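Local coordinates for protein glutathione S-transferase 2 (Onchocerca volvulus, PDB 1TU7) that conjugates glutathione to electrophilic compounds as a homodimeric pi-class transferase and appears central to the parasite's detoxification system, at residues S2-Y7 with K27-R32; E15-F20 with A65-L70. All coordinates share one frame; numbering follows the deposited sequence.

Contact 1: S2-Y7 with K27-R32; sequences SYKLTY and KFIDDR
T6 and D31 lie side by side on one face of two parallel strands, and the T6 hydroxyl gives its proton to the carboxylate: OG1 of T6 stands 2.7 Å from OD1 of D31, arriving on the anti side and 16° out of the carboxylate plane. With CG anti to the backbone N (chi1 180°), the D31 carboxylate runs alongside the T6 side chain. On the same face the K4 chain slants across I29, its CG 3.9 Å from I29 CB. K4 then bends at chi3 (71°), and its NZ ends 4.6 Å from OD1 of D31, too far for a salt bridge; a water spans the pair, weakly bound on the D31 side. This is the parallel pairing of the beta-alpha-beta unit that opens the thioredoxin-like domain, with helix 15-23 as the crossover. Four backbone bonds join the strands, among them L5 N to I29 O at 2.9 Å. On the other face, L5 CB approaches the F28 ring obliquely, 4.1 Å from CD2, while L5 also packs on I17 and R18 of the helix. Farther along that face, Y7 leads its ring away from R32 toward bound glutathione, and Y7 OH hydrogen-bonds to L13 N.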
loop_
_atom_site.group_PDB
_atom_site.type_symbol
_atom_site.label_atom_id
_atom_site.label_comp_id
_atom_site.label_asym_id
_atom_site.label_seq_id
_atom_site.Cartn_x
_atom_site.Cartn_y
_atom_site.Cartn_z
ATOM N N SER A 2 24.617 -6.140 8.959
ATOM C CA SER A 2 23.389 -6.777 9.407
ATOM C C SER A 2 22.127 -6.396 8.636
ATOM O O SER A 2 21.122 -7.121 8.703
ATOM C CB SER A 2 23.169 -6.533 10.889
ATOM O OG SER A 2 22.712 -5.223 11.150
ATOM N N TYR A 3 22.165 -5.276 7.918
ATOM C CA TYR A 3 21.086 -4.880 7.030
ATOM C C TYR A 3 21.470 -5.204 5.608
ATOM O O TYR A 3 22.533 -4.833 5.128
ATOM C CB TYR A 3 20.797 -3.387 7.122
ATOM C CG TYR A 3 20.225 -2.898 8.420
ATOM C CD1 TYR A 3 21.041 -2.376 9.385
ATOM C CD2 TYR A 3 18.874 -2.934 8.666
ATOM C CE1 TYR A 3 20.546 -1.894 10.565
ATOM C CE2 TYR A 3 18.358 -2.467 9.860
ATOM C CZ TYR A 3 19.209 -1.940 10.811
ATOM O OH TYR A 3 18.753 -1.454 12.019
ATOM N N LYS A 4 20.577 -5.867 4.892
ATOM C CA LYS A 4 20.765 -6.161 3.477
ATOM C C LYS A 4 19.452 -5.889 2.775
ATOM O O LYS A 4 18.419 -6.395 3.182
ATOM C CB LYS A 4 21.203 -7.603 3.234
ATOM C CG LYS A 4 21.299 -7.942 1.779
ATOM C CD LYS A 4 22.103 -9.177 1.494
ATOM C CE LYS A 4 21.431 -10.393 1.913
ATOM N NZ LYS A 4 22.345 -11.562 1.658
ATOM N N LEU A 5 19.495 -5.118 1.702
ATOM C CA LEU A 5 18.324 -4.856 0.890
ATOM C C LEU A 5 18.529 -5.487 -0.454
ATOM O O LEU A 5 19.486 -5.134 -1.168
ATOM C CB LEU A 5 18.120 -3.355 0.731
ATOM C CG LEU A 5 16.888 -2.933 -0.068
ATOM C CD1 LEU A 5 15.612 -3.183 0.733
ATOM C CD2 LEU A 5 17.007 -1.479 -0.448
ATOM N N THR A 6 17.632 -6.392 -0.811
ATOM C CA THR A 6 17.700 -7.131 -2.062
ATOM C C THR A 6 16.630 -6.600 -2.998
ATOM O O THR A 6 15.447 -6.585 -2.658
ATOM C CB THR A 6 17.524 -8.618 -1.788
ATOM O OG1 THR A 6 18.619 -9.054 -0.969
ATOM C CG2 THR A 6 17.605 -9.428 -3.079
ATOM N N TYR A 7 17.059 -6.131 -4.168
ATOM C CA TYR A 7 16.156 -5.657 -5.200
ATOM C C TYR A 7 16.878 -5.741 -6.535
ATOM O O TYR A 7 18.044 -6.092 -6.606
ATOM C CB TYR A 7 15.715 -4.204 -4.934
ATOM C CG TYR A 7 14.547 -3.730 -5.773
ATOM C CD1 TYR A 7 14.705 -2.694 -6.689
ATOM C CD2 TYR A 7 13.310 -4.335 -5.695
ATOM C CE1 TYR A 7 13.665 -2.244 -7.469
ATOM C CE2 TYR A 7 12.243 -3.885 -6.471
ATOM C CZ TYR A 7 12.427 -2.821 -7.347
ATOM O OH TYR A 7 11.405 -2.346 -8.130
ATOM N N LYS A 27 24.260 1.772 7.581
ATOM C CA LYS A 27 25.030 1.039 6.605
ATOM C C LYS A 27 24.346 -0.263 6.277
ATOM O O LYS A 27 23.832 -0.960 7.150
ATOM C CB LYS A 27 26.460 0.804 7.093
ATOM C CG LYS A 27 27.146 2.037 7.602
ATOM C CD LYS A 27 27.284 3.089 6.566
ATOM C CE LYS A 27 28.386 4.057 7.053
ATOM N NZ LYS A 27 28.550 5.286 6.270
ATOM N N PHE A 28 24.288 -0.562 4.989
ATOM C CA PHE A 28 23.617 -1.746 4.480
ATOM C C PHE A 28 24.284 -2.316 3.229
ATOM O O PHE A 28 24.978 -1.604 2.467
ATOM C CB PHE A 28 22.122 -1.451 4.209
ATOM C CG PHE A 28 21.874 -0.559 3.009
ATOM C CD1 PHE A 28 22.102 0.802 3.073
ATOM C CD2 PHE A 28 21.370 -1.100 1.832
ATOM C CE1 PHE A 28 21.852 1.611 1.970
ATOM C CE2 PHE A 28 21.130 -0.293 0.728
ATOM C CZ PHE A 28 21.361 1.068 0.812
ATOM N N ILE A 29 24.050 -3.611 3.009
ATOM C CA ILE A 29 24.409 -4.261 1.751
ATOM C C ILE A 29 23.319 -3.952 0.748
ATOM O O ILE A 29 22.165 -4.330 0.949
ATOM C CB ILE A 29 24.568 -5.781 1.903
ATOM C CG1 ILE A 29 25.738 -6.111 2.842
ATOM C CG2 ILE A 29 24.785 -6.413 0.563
ATOM C CD1 ILE A 29 25.617 -7.479 3.420
ATOM N N ASP A 30 23.685 -3.221 -0.301
ATOM C CA ASP A 30 22.787 -2.931 -1.430
ATOM C C ASP A 30 22.908 -4.058 -2.427
ATOM O O ASP A 30 23.811 -4.052 -3.252
ATOM C CB ASP A 30 23.091 -1.548 -2.028
ATOM C CG ASP A 30 21.972 -1.030 -2.878
ATOM O OD1 ASP A 30 22.201 -0.101 -3.694
ATOM O OD2 ASP A 30 20.816 -1.467 -2.767
ATOM N N ASP A 31 22.078 -5.081 -2.245
ATOM C CA ASP A 31 22.160 -6.325 -2.983
ATOM C C ASP A 31 21.307 -6.225 -4.238
ATOM O O ASP A 31 20.108 -6.451 -4.205
ATOM C CB ASP A 31 21.702 -7.469 -2.058
ATOM C CG ASP A 31 21.736 -8.816 -2.698
ATOM O OD1 ASP A 31 20.933 -9.699 -2.302
ATOM O OD2 ASP A 31 22.564 -9.093 -3.575
ATOM N N ARG A 32 21.955 -5.843 -5.330
ATOM C CA ARG A 32 21.290 -5.556 -6.590
ATOM C C ARG A 32 21.415 -6.754 -7.495
ATOM O O ARG A 32 22.549 -7.087 -7.922
ATOM C CB ARG A 32 21.936 -4.346 -7.230
ATOM C CG ARG A 32 21.889 -3.150 -6.332
ATOM C CD ARG A 32 22.716 -1.958 -6.804
ATOM N NE ARG A 32 21.998 -1.196 -7.817
ATOM C CZ ARG A 32 21.257 -0.116 -7.576
ATOM N NH1 ARG A 32 21.084 0.329 -6.345
ATOM N NH2 ARG A 32 20.669 0.494 -8.579
HETATM O O HOH W 1 24.333 -3.013 8.610
HETATM O O HOH W 2 22.931 -11.889 -1.162
HETATM O O HOH W 3 19.215 -3.487 -3.727
#

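Contact 2: E15-F20 with A65-L70; sequences EPIRLF and AILRHL
I17 pushes its side chain between I66, L67 and L70, where the two backbones come nearest, CA of I17 6.2 Å from CA of L67. Its CD1 lies 3.7 Å from CG2 of I66, the two side chains crossing at about a right angle, and its CG1 meets CD1 of L67 at 3.8 Å. With CG1 placed anti to the carbonyl carbon (chi1 -59°), CG2 is left to sit between CG2 of I66 and CD1 of L70. One turn on, F20 lies with a ring face against L70: CB of L70 sits 4.0 Å from the ring centroid, 24° off the normal, a CH-pi contact displaced toward the rim. The P16 side is looser: P16 is partly exposed while the other touching residues are buried, and its CB comes only within 4.4 Å of L67 CD2. The axes of the two segments run 10.0 Å apart at 17°, nearly parallel. Both helices rest on the thioredoxin-like sheet, I17 touching L5 and L70 touching Y3. Charges are directed elsewhere: R68 forms a salt bridge with D88 of the second subunit, R18 with E15 of its own helix. No hydrogen bond passes between the two segments, so what they give each other directly is apolar packing and the CH-pi contact.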
loop_
_atom_site.group_PDB
_atom_site.type_symbol
_atom_site.label_atom_id
_atom_site.label_comp_id
_atom_site.label_asym_id
_atom_site.label_seq_id
_atom_site.Cartn_x
_atom_site.Cartn_y
_atom_site.Cartn_z
ATOM N N GLU A 15 13.971 2.276 -4.108
ATOM C CA GLU A 15 14.756 3.483 -3.945
ATOM C C GLU A 15 14.357 4.278 -2.704
ATOM O O GLU A 15 15.244 4.814 -2.031
ATOM C CB GLU A 15 14.767 4.338 -5.189
ATOM C CG GLU A 15 15.873 5.370 -5.204
ATOM C CD GLU A 15 17.247 4.771 -5.363
ATOM O OE1 GLU A 15 17.379 3.571 -5.643
ATOM O OE2 GLU A 15 18.218 5.542 -5.208
ATOM N N PRO A 16 13.081 4.413 -2.345
ATOM C CA PRO A 16 12.775 5.153 -1.111
ATOM C C PRO A 16 13.412 4.526 0.105
ATOM O O PRO A 16 13.770 5.254 1.049
ATOM C CB PRO A 16 11.269 5.146 -1.040
ATOM C CG PRO A 16 10.874 5.037 -2.467
ATOM C CD PRO A 16 11.849 4.064 -3.090
ATOM N N ILE A 17 13.532 3.193 0.114
ATOM C CA ILE A 17 14.200 2.497 1.224
ATOM C C ILE A 17 15.698 2.792 1.218
ATOM O O ILE A 17 16.298 3.086 2.243
ATOM C CB ILE A 17 13.899 1.007 1.193
ATOM C CG1 ILE A 17 12.378 0.731 1.291
ATOM C CG2 ILE A 17 14.678 0.300 2.280
ATOM C CD1 ILE A 17 11.981 -0.596 0.690
ATOM N N ARG A 18 16.328 2.686 0.062
ATOM C CA ARG A 18 17.734 3.058 -0.053
ATOM C C ARG A 18 17.956 4.477 0.430
ATOM O O ARG A 18 18.898 4.752 1.154
ATOM C CB ARG A 18 18.184 2.929 -1.497
ATOM C CG ARG A 18 18.244 1.517 -2.012
ATOM C CD ARG A 18 18.766 1.427 -3.382
ATOM N NE ARG A 18 18.717 0.084 -3.965
ATOM C CZ ARG A 18 18.140 -0.209 -5.111
ATOM N NH1 ARG A 18 17.467 0.686 -5.786
ATOM N NH2 ARG A 18 18.209 -1.456 -5.573
ATOM N N LEU A 19 17.082 5.397 0.047
ATOM C CA LEU A 19 17.231 6.793 0.433
ATOM C C LEU A 19 17.139 6.945 1.947
ATOM O O LEU A 19 17.900 7.702 2.530
ATOM C CB LEU A 19 16.199 7.673 -0.267
ATOM C CG LEU A 19 16.394 7.837 -1.775
ATOM C CD1 LEU A 19 15.142 8.304 -2.493
ATOM C CD2 LEU A 19 17.559 8.803 -2.052
ATOM N N PHE A 20 16.173 6.268 2.576
ATOM C CA PHE A 20 16.046 6.248 4.034
ATOM C C PHE A 20 17.367 5.837 4.690
ATOM O O PHE A 20 17.883 6.536 5.541
ATOM C CB PHE A 20 14.886 5.321 4.425
ATOM C CG PHE A 20 14.612 5.222 5.898
ATOM C CD1 PHE A 20 13.358 5.571 6.375
ATOM C CD2 PHE A 20 15.522 4.719 6.801
ATOM C CE1 PHE A 20 13.042 5.457 7.710
ATOM C CE2 PHE A 20 15.186 4.610 8.154
ATOM C CZ PHE A 20 13.941 4.983 8.591
ATOM N N ALA A 65 5.905 -2.176 4.194
ATOM C CA ALA A 65 6.177 -2.785 5.499
ATOM C C ALA A 65 7.637 -2.591 5.900
ATOM O O ALA A 65 7.937 -2.357 7.052
ATOM C CB ALA A 65 5.837 -4.273 5.500
ATOM N N ILE A 66 8.532 -2.655 4.919
ATOM C CA ILE A 66 9.951 -2.418 5.159
ATOM C C ILE A 66 10.142 -0.996 5.650
ATOM O O ILE A 66 10.806 -0.751 6.663
ATOM C CB ILE A 66 10.784 -2.677 3.873
ATOM C CG1 ILE A 66 10.770 -4.156 3.473
ATOM C CG2 ILE A 66 12.218 -2.168 4.073
ATOM C CD1 ILE A 66 11.252 -4.435 2.056
ATOM N N LEU A 67 9.561 -0.051 4.929
ATOM C CA LEU A 67 9.699 1.350 5.297
ATOM C C LEU A 67 9.147 1.643 6.695
ATOM O O LEU A 67 9.774 2.360 7.471
ATOM C CB LEU A 67 9.017 2.215 4.250
ATOM C CG LEU A 67 9.542 3.468 3.614
ATOM C CD1 LEU A 67 11.052 3.532 3.509
ATOM C CD2 LEU A 67 8.848 3.511 2.244
ATOM N N ARG A 68 7.967 1.118 7.014
ATOM C CA ARG A 68 7.395 1.373 8.343
ATOM C C ARG A 68 8.183 0.697 9.451
ATOM O O ARG A 68 8.301 1.217 10.545
ATOM C CB ARG A 68 5.923 0.961 8.408
ATOM C CG ARG A 68 5.036 1.967 7.715
ATOM C CD ARG A 68 3.575 1.633 7.765
ATOM N NE ARG A 68 3.260 0.574 6.854
ATOM C CZ ARG A 68 2.979 0.741 5.575
ATOM N NH1 ARG A 68 3.004 1.999 5.072
ATOM N NH2 ARG A 68 2.713 -0.284 4.801
ATOM N N HIS A 69 8.751 -0.478 9.186
ATOM C CA HIS A 69 9.595 -1.114 10.171
ATOM C C HIS A 69 10.834 -0.277 10.459
ATOM O O HIS A 69 11.193 -0.044 11.595
ATOM C CB HIS A 69 9.987 -2.511 9.707
ATOM C CG HIS A 69 11.144 -3.091 10.426
ATOM N ND1 HIS A 69 11.028 -3.674 11.662
ATOM C CD2 HIS A 69 12.456 -3.188 10.080
ATOM C CE1 HIS A 69 12.211 -4.115 12.050
ATOM N NE2 HIS A 69 13.092 -3.846 11.104
ATOM N N LEU A 70 11.503 0.174 9.403
ATOM C CA LEU A 70 12.656 1.021 9.592
ATOM C C LEU A 70 12.280 2.320 10.315
ATOM O O LEU A 70 13.020 2.790 11.197
ATOM C CB LEU A 70 13.300 1.316 8.253
ATOM C CG LEU A 70 14.063 0.149 7.624
ATOM C CD1 LEU A 70 14.460 0.564 6.220
ATOM C CD2 LEU A 70 15.265 -0.215 8.452
#

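Overall arrangement
From the N terminus the chain runs out along strand 3-8, turns into helix 15-23 and returns on strand 29-33, where contact 1 closes the first loop. It then passes the antiparallel strands 52-55 and 58-61 before helix 63-73 reaches back to helix 15-23 and closes the longer loop of contact 2. The two loops cross: in sequence, helix 15-23 comes between the two strands of contact 1, and strand 29-33 between the two helices of contact 2. R18 joins the contacts directly through a salt bridge to D30. Together they tie the parallel edge of the sheet to helices 15-23 and 63-73.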